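Local coordinates for neurotoxin (Clostridium botulinum, PDB 2QN0), which is the zinc protease light chain of a botulinum neurotoxin and probably cleaves SNARE proteins, at residues N120-P123 with I124-D128; D279-P282 with K283-K287; R298-A301 with K302-S306. One frame throughout, in Å; residues are numbered along the deposited sequence.

Interaction 1 of 3, residues N120-P123 with I124-D128; sequences NNTP and INTFD
The Asn125 amide has its oxygen OD1 beside Pro123 CB, and the same oxygen takes the neighbouring hydroxyl: Thr126 OG1 donates to Asn125 OD1 over 2.9 Å, tilted 33° from the amide plane. Asn125 CG sits between its own backbone N and carbonyl carbon (chi1 70°), which brings OD1 round to that hydroxyl. The second flat group is the Asp128 carboxylate. Water 1 donates to Asp128 OD2 at 2.7 Å, and the other oxygen, OD1, takes bonds from Asn311 ND2 and Asp130 N.

The Pro123 ring lies alongside the Thr126 side chain, both pointing the same way. Pro123 CB is 3.7 Å from Thr126 OG1.

The backbone makes a type I beta turn from Pro123 to Thr126. Thr126 N donates to Pro123 O over 3.0 Å, with an N-H...O angle of 155°. The donor stands above the carbonyl plane.

Thr122 reaches the strand with its methyl. Thr122 CG2 lies 3.5 Å from Thr126 O and 4.0 Å from Thr126 CB, and the two threonine side chains cross at about a right angle. The Thr122 hydroxyl faces water 1, with Thr122 OG1 2.7 Å from it. Thr122 OG1 also bonds Asn119 N. Strand 126-128 pairs in parallel with strand 309-311, and Phe127 packs on Leu304 of helix 283-304.

The chemistry is that of a type I turn leading into a strand. One backbone bond closes the turn, and the hydroxyl of Thr126 holds the Asn125 amide. The water links the loop to Asp128. With both carboxylate oxygens of Asp128 accepting hydrogen bonds, its negative charge is probably well stabilised.

Interaction 2 of 3, residues D279-P282 with K283-K287; sequences DLIP and KSARK
Arg286 reaches back from the first turn of helix 283-304 to the loop before it, and its guanidinium hydrogen-bonds the Ile281 carbonyl. Arg286 NE donates to Ile281 O over 2.9 Å, with an N-H...O angle of 164°. The oxygen lies close to the guanidinium plane. NH2 adds a weak bond to the same oxygen. The side chain bends at chi3 (-101°), which turns the guanidinium back over the loop. Pro282, at the N-cap position, accepts through its backbone oxygen. Arg286 N donates to Pro282 O over 2.9 Å, and Ala285 N gives that oxygen a weaker, bent bond.

The charged contact is looser. Asp279 OD1 and Arg286 NH2 form a long salt bridge of 3.7 Å. The carboxylate oxygen lies well out of the guanidinium plane, so no N-H points at it, and the two planes are 63° apart. Water 2 bridges the two groups. It accepts from Arg286 NH2 at 2.8 Å, in the guanidinium plane, and donates to Asp279 OD1 at 3.1 Å.

The apolar contacts are made by Ile281 and Pro282. Ile281 CG2 lies 3.5 Å from Arg286 CG and 4.0 Å from Ala285 CB. Pro282 CB also touches Ala285 CB. Ile281 and Pro282 pack on Tyr267, and Arg286 on Tyr271, both in helix 267-273. That helix carries the zinc ligand Glu269, and the Ile281 side chain is about 13 Å from the zinc ion.

Together the bonds tie the loop oxygens of Ile281 and Pro282 to the helix start. Arg286 NE and, weakly, NH2 hold the neutral Ile281 carbonyl. Asp279, helped by the water, probably balances part of the guanidinium charge.

Interaction 3 of 3, residues R298-A301 with K302-S306; sequences RSIA and KRLNS
Arg298 and Lys302 meet through the backbone: Lys302 N donates to Arg298 O over 3.1 Å, one helical turn on.

Ser299 comes next, and Arg303 N donates to Ser299 O over 3.1 Å. Side chains of the next turn lie against that carbonyl. Lys302 CB is 3.4 Å from Ser299 O, and Arg303 CG lies alongside it too. The Ser299 hydroxyl and the arginine share water 3. With chi1 at -177° the hydroxyl swings away from the Ser299 backbone N and meets the water, 2.7 Å from Ser299 OG. The water accepts from Arg303 NE at 2.8 Å in the guanidinium plane. The Arg303 chain is extended from CG to NE, which carries its head beyond the helix to Thr122 O, where NH1 bonds.

Ile300 is buried. Leu304 N donates to Ile300 O over 2.9 Å, at an N-H...O angle of 161°. Their side chains meet more loosely, with Ile300 CG2 4.3 Å from Leu304 CD1. Ile300 packs on Tyr330, and Leu304 on Leu326 and Ile327, all in helix 319-330.

At Ala301 the pattern weakens. Asn305 N makes a weak, bent bond to Ala301 O, and is also bonded to Lys302 O. The Asn305 side chain lies near Ala301, but its OD1 accepts from Val340 N. Ser306 OG closes on Lys302 O over 2.9 Å. Asn305 N and Ser306 OG reach that oxygen from opposite faces of its plane, and both bonds help satisfy it as the helical pattern stops.

This is the C-terminal end of a helix with two unlike sides in its last turns. Buried Ile300 and Leu304 face helix 319-330, while Arg298 and Lys302 are exposed. A serine hydroxyl takes up a last-turn carbonyl where the chain leaves the helix.

Overall arrangement
The three contacts follow in series along the chain, all within the zinc protease light chain. Interactions 2 and 3 lie on the same helix, 283-304: 2 at its start, 3 at its end. Their centres are about 28 Å apart, and their nearest atoms about 12 Å. Interaction 1, in the loop leading into strand 126-128, comes earlier in sequence but packs against interaction 3, with centres about 10 Å apart. The join is Arg303 NH1, probably bonded to Thr122 O at 2.9 Å. Interactions 1 and 2 do not touch, with about 20 Å between nearest atoms. Helix 283-304 thus links the neighbourhood of helix 267-273, which supplies the zinc ligand Glu269, to the peripheral parallel strands 126-128 and 309-311.

Interaction 1 of 3, residues N120-P123 with I124-D128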
loop_
_atom_site.group_PDB
_atom_site.type_symbol
_atom_site.label_atom_id
_atom_site.label_comp_id
_atom_site.label_asym_id
_atom_site.label_seq_id
_atom_site.Cartn_x
_atom_site.Cartn_y
_atom_site.Cartn_z
ATOM N N ASN A 120 9.271 -4.251 19.861
ATOM C CA ASN A 120 9.038 -4.353 21.298
ATOM C C ASN A 120 10.173 -5.022 22.072
ATOM O O ASN A 120 10.449 -4.650 23.212
ATOM C CB ASN A 120 7.717 -5.092 21.570
ATOM C CG ASN A 120 7.753 -6.554 21.144
ATOM O OD1 ASN A 120 8.033 -6.877 19.985
ATOM N ND2 ASN A 120 7.456 -7.447 22.084
ATOM N N ASN A 121 10.839 -5.993 21.455
ATOM C CA ASN A 121 11.923 -6.705 22.125
ATOM C C ASN A 121 13.327 -6.128 21.944
ATOM O O ASN A 121 14.305 -6.697 22.433
ATOM C CB ASN A 121 11.911 -8.177 21.708
ATOM C CG ASN A 121 10.764 -8.943 22.336
ATOM O OD1 ASN A 121 10.555 -8.876 23.546
ATOM N ND2 ASN A 121 10.020 -9.679 21.521
ATOM N N THR A 122 13.438 -5.006 21.242
ATOM C CA THR A 122 14.736 -4.371 21.041
ATOM C C THR A 122 15.112 -3.601 22.306
ATOM O O THR A 122 14.285 -2.885 22.868
ATOM C CB THR A 122 14.696 -3.371 19.868
ATOM O OG1 THR A 122 14.330 -4.058 18.667
ATOM C CG2 THR A 122 16.055 -2.710 19.683
ATOM N N PRO A 123 16.358 -3.752 22.785
ATOM C CA PRO A 123 16.761 -3.026 23.993
ATOM C C PRO A 123 16.565 -1.529 23.789
ATOM O O PRO A 123 16.778 -1.012 22.690
ATOM C CB PRO A 123 18.231 -3.405 24.145
ATOM C CG PRO A 123 18.261 -4.804 23.617
ATOM C CD PRO A 123 17.407 -4.699 22.366
ATOM N N ILE A 124 16.161 -0.833 24.845
ATOM C CA ILE A 124 15.921 0.603 24.766
ATOM C C ILE A 124 17.110 1.427 24.262
ATOM O O ILE A 124 16.921 2.487 23.660
ATOM C CB ILE A 124 15.469 1.155 26.140
ATOM C CG1 ILE A 124 14.122 0.532 26.522
ATOM C CG2 ILE A 124 15.351 2.670 26.092
ATOM C CD1 ILE A 124 13.601 0.969 27.878
ATOM N N ASN A 125 18.329 0.951 24.492
ATOM C CA ASN A 125 19.510 1.698 24.053
ATOM C C ASN A 125 20.025 1.269 22.682
ATOM O O ASN A 125 21.109 1.682 22.269
ATOM C CB ASN A 125 20.644 1.537 25.073
ATOM C CG ASN A 125 21.230 0.133 25.087
ATOM O OD1 ASN A 125 20.760 -0.761 24.379
ATOM N ND2 ASN A 125 22.263 -0.066 25.898
ATOM N N THR A 126 19.237 0.474 21.966
ATOM C CA THR A 126 19.670 -0.051 20.676
ATOM C C THR A 126 18.858 0.298 19.431
ATOM O O THR A 126 17.634 0.414 19.481
ATOM C CB THR A 126 19.748 -1.590 20.753
ATOM O OG1 THR A 126 20.670 -1.968 21.782
ATOM C CG2 THR A 126 20.196 -2.187 19.420
ATOM N N PHE A 127 19.575 0.466 18.319
ATOM C CA PHE A 127 18.985 0.710 17.000
ATOM C C PHE A 127 19.277 -0.609 16.281
ATOM O O PHE A 127 20.441 -0.968 16.121
ATOM C CB PHE A 127 19.716 1.824 16.231
ATOM C CG PHE A 127 19.136 3.207 16.411
ATOM C CD1 PHE A 127 17.882 3.404 16.975
ATOM C CD2 PHE A 127 19.851 4.322 15.972
ATOM C CE1 PHE A 127 17.347 4.693 17.099
ATOM C CE2 PHE A 127 19.326 5.611 16.091
ATOM C CZ PHE A 127 18.071 5.797 16.655
ATOM N N ASP A 128 18.245 -1.339 15.867
ATOM C CA ASP A 128 18.453 -2.606 15.166
ATOM C C ASP A 128 17.912 -2.500 13.747
ATOM O O ASP A 128 16.706 -2.584 13.519
ATOM C CB ASP A 128 17.760 -3.751 15.908
ATOM C CG ASP A 128 17.994 -5.102 15.256
ATOM O OD1 ASP A 128 18.771 -5.180 14.279
ATOM O OD2 ASP A 128 17.400 -6.093 15.728
HETATM O O HOH W 1 16.121 -5.958 18.101
#

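Interaction 2 of 3, residues D279-P282 with K283-K287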
loop_
_atom_site.group_PDB
_atom_site.type_symbol
_atom_site.label_atom_id
_atom_site.label_comp_id
_atom_site.label_asym_id
_atom_site.label_seq_id
_atom_site.Cartn_x
_atom_site.Cartn_y
_atom_site.Cartn_z
ATOM N N ASP A 279 -16.977 7.761 11.143
ATOM C CA ASP A 279 -17.928 7.872 12.246
ATOM C C ASP A 279 -18.518 6.532 12.684
ATOM O O ASP A 279 -19.177 6.449 13.724
ATOM C CB ASP A 279 -19.055 8.838 11.879
ATOM C CG ASP A 279 -18.563 10.262 11.702
ATOM O OD1 ASP A 279 -17.747 10.715 12.529
ATOM O OD2 ASP A 279 -18.996 10.929 10.742
ATOM N N LEU A 280 -18.299 5.486 11.892
ATOM C CA LEU A 280 -18.800 4.161 12.253
ATOM C C LEU A 280 -18.022 3.654 13.465
ATOM O O LEU A 280 -18.507 2.811 14.216
ATOM C CB LEU A 280 -18.648 3.172 11.092
ATOM C CG LEU A 280 -19.575 3.363 9.884
ATOM C CD1 LEU A 280 -19.302 2.274 8.854
ATOM C CD2 LEU A 280 -21.031 3.313 10.327
ATOM N N ILE A 281 -16.803 4.159 13.645
ATOM C CA ILE A 281 -15.992 3.758 14.794
ATOM C C ILE A 281 -16.428 4.636 15.967
ATOM O O ILE A 281 -16.432 5.862 15.856
ATOM C CB ILE A 281 -14.489 4.007 14.558
ATOM C CG1 ILE A 281 -14.018 3.259 13.307
ATOM C CG2 ILE A 281 -13.687 3.532 15.776
ATOM C CD1 ILE A 281 -12.580 3.568 12.930
ATOM N N PRO A 282 -16.803 4.023 17.101
ATOM C CA PRO A 282 -17.230 4.813 18.262
ATOM C C PRO A 282 -16.184 5.875 18.596
ATOM O O PRO A 282 -14.991 5.582 18.656
ATOM C CB PRO A 282 -17.363 3.761 19.362
ATOM C CG PRO A 282 -17.785 2.535 18.599
ATOM C CD PRO A 282 -16.860 2.579 17.394
ATOM N N LYS A 283 -16.629 7.107 18.813
ATOM C CA LYS A 283 -15.709 8.194 19.116
ATOM C C LYS A 283 -14.742 7.831 20.241
ATOM O O LYS A 283 -13.555 8.159 20.181
ATOM C CB LYS A 283 -16.491 9.461 19.480
ATOM C CG LYS A 283 -15.626 10.706 19.604
ATOM C CD LYS A 283 -16.477 11.948 19.819
ATOM C CE LYS A 283 -15.616 13.197 19.901
ATOM N NZ LYS A 283 -14.800 13.385 18.669
ATOM N N SER A 284 -15.246 7.146 21.261
ATOM C CA SER A 284 -14.411 6.751 22.391
ATOM C C SER A 284 -13.323 5.764 21.971
ATOM O O SER A 284 -12.220 5.771 22.524
ATOM C CB SER A 284 -15.275 6.147 23.504
ATOM O OG SER A 284 -16.014 5.037 23.034
ATOM N N ALA A 285 -13.632 4.913 20.995
ATOM C CA ALA A 285 -12.657 3.943 20.498
ATOM C C ALA A 285 -11.613 4.660 19.637
ATOM O O ALA A 285 -10.423 4.341 19.693
ATOM C CB ALA A 285 -13.357 2.855 19.683
ATOM N N ARG A 286 -12.055 5.622 18.830
ATOM C CA ARG A 286 -11.117 6.374 17.999
ATOM C C ARG A 286 -10.105 7.073 18.907
ATOM O O ARG A 286 -8.902 7.047 18.650
ATOM C CB ARG A 286 -11.852 7.425 17.162
ATOM C CG ARG A 286 -12.595 6.864 15.957
ATOM C CD ARG A 286 -13.252 7.990 15.181
ATOM N NE ARG A 286 -14.678 8.079 15.475
ATOM C CZ ARG A 286 -15.380 9.204 15.439
ATOM N NH1 ARG A 286 -14.789 10.350 15.129
ATOM N NH2 ARG A 286 -16.676 9.180 15.705
ATOM N N LYS A 287 -10.602 7.694 19.973
ATOM C CA LYS A 287 -9.739 8.392 20.922
ATOM C C LYS A 287 -8.783 7.419 21.599
ATOM O O LYS A 287 -7.609 7.730 21.810
ATOM C CB LYS A 287 -10.583 9.102 21.986
ATOM C CG LYS A 287 -11.440 10.240 21.456
ATOM C CD LYS A 287 -10.591 11.379 20.920
ATOM C CE LYS A 287 -11.462 12.523 20.427
ATOM N NZ LYS A 287 -12.335 13.057 21.509
HETATM O O HOH W 2 -17.884 11.693 15.513
#

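Interaction 3 of 3, residues R298-A301 with K302-S306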
loop_
_atom_site.group_PDB
_atom_site.type_symbol
_atom_site.label_atom_id
_atom_site.label_comp_id
_atom_site.label_asym_id
_atom_site.label_seq_id
_atom_site.Cartn_x
_atom_site.Cartn_y
_atom_site.Cartn_z
ATOM N N ARG A 298 5.632 8.224 22.873
ATOM C CA ARG A 298 6.383 8.683 24.035
ATOM C C ARG A 298 7.480 7.678 24.348
ATOM O O ARG A 298 8.592 8.055 24.721
ATOM C CB ARG A 298 5.459 8.846 25.247
ATOM C CG ARG A 298 4.509 10.026 25.138
ATOM C CD ARG A 298 3.581 10.103 26.347
ATOM N NE ARG A 298 2.604 11.183 26.220
ATOM C CZ ARG A 298 2.906 12.478 26.255
ATOM N NH1 ARG A 298 4.164 12.869 26.418
ATOM N NH2 ARG A 298 1.947 13.385 26.123
ATOM N N SER A 299 7.167 6.395 24.197
ATOM C CA SER A 299 8.148 5.350 24.454
ATOM C C SER A 299 9.291 5.451 23.437
ATOM O O SER A 299 10.448 5.186 23.767
ATOM C CB SER A 299 7.489 3.972 24.375
ATOM O OG SER A 299 8.418 2.948 24.684
ATOM N N ILE A 300 8.963 5.835 22.205
ATOM C CA ILE A 300 9.976 5.990 21.158
ATOM C C ILE A 300 10.888 7.169 21.506
ATOM O O ILE A 300 12.107 7.082 21.365
ATOM C CB ILE A 300 9.328 6.254 19.769
ATOM C CG1 ILE A 300 8.595 5.002 19.282
ATOM C CG2 ILE A 300 10.393 6.690 18.763
ATOM C CD1 ILE A 300 9.481 3.806 19.095
ATOM N N ALA A 301 10.294 8.269 21.962
ATOM C CA ALA A 301 11.076 9.447 22.334
ATOM C C ALA A 301 12.077 9.063 23.423
ATOM O O ALA A 301 13.227 9.507 23.410
ATOM C CB ALA A 301 10.156 10.560 22.829
ATOM N N LYS A 302 11.633 8.229 24.359
ATOM C CA LYS A 302 12.491 7.772 25.446
ATOM C C LYS A 302 13.668 6.989 24.871
ATOM O O LYS A 302 14.810 7.159 25.301
ATOM C CB LYS A 302 11.700 6.884 26.410
ATOM C CG LYS A 302 12.546 6.241 27.494
ATOM C CD LYS A 302 11.709 5.335 28.384
ATOM C CE LYS A 302 12.566 4.673 29.450
ATOM N NZ LYS A 302 13.245 5.681 30.313
ATOM N N ARG A 303 13.387 6.127 23.898
ATOM C CA ARG A 303 14.441 5.340 23.270
ATOM C C ARG A 303 15.454 6.272 22.615
ATOM O O ARG A 303 16.660 6.082 22.760
ATOM C CB ARG A 303 13.855 4.390 22.215
ATOM C CG ARG A 303 13.199 3.132 22.778
ATOM C CD ARG A 303 12.527 2.327 21.668
ATOM N NE ARG A 303 11.905 1.093 22.146
ATOM C CZ ARG A 303 12.524 -0.081 22.237
ATOM N NH1 ARG A 303 13.798 -0.199 21.884
ATOM N NH2 ARG A 303 11.863 -1.145 22.671
ATOM N N LEU A 304 14.963 7.285 21.906
ATOM C CA LEU A 304 15.847 8.224 21.226
ATOM C C LEU A 304 16.780 8.962 22.182
ATOM O O LEU A 304 17.822 9.475 21.769
ATOM C CB LEU A 304 15.033 9.227 20.405
ATOM C CG LEU A 304 14.306 8.630 19.190
ATOM C CD1 LEU A 304 13.482 9.705 18.503
ATOM C CD2 LEU A 304 15.330 8.025 18.218
ATOM N N ASN A 305 16.413 9.015 23.457
ATOM C CA ASN A 305 17.253 9.677 24.450
ATOM C C ASN A 305 18.194 8.668 25.098
ATOM O O ASN A 305 18.996 9.029 25.959
ATOM C CB ASN A 305 16.405 10.316 25.559
ATOM C CG ASN A 305 15.591 11.493 25.077
ATOM O OD1 ASN A 305 16.087 12.357 24.355
ATOM N ND2 ASN A 305 14.330 11.544 25.494
ATOM N N SER A 306 18.104 7.408 24.678
ATOM C CA SER A 306 18.921 6.351 25.272
ATOM C C SER A 306 19.813 5.548 24.329
ATOM O O SER A 306 20.515 4.641 24.777
ATOM C CB SER A 306 18.008 5.366 26.007
ATOM O OG SER A 306 17.038 6.049 26.782
HETATM O O HOH W 3 9.350 2.126 22.336
#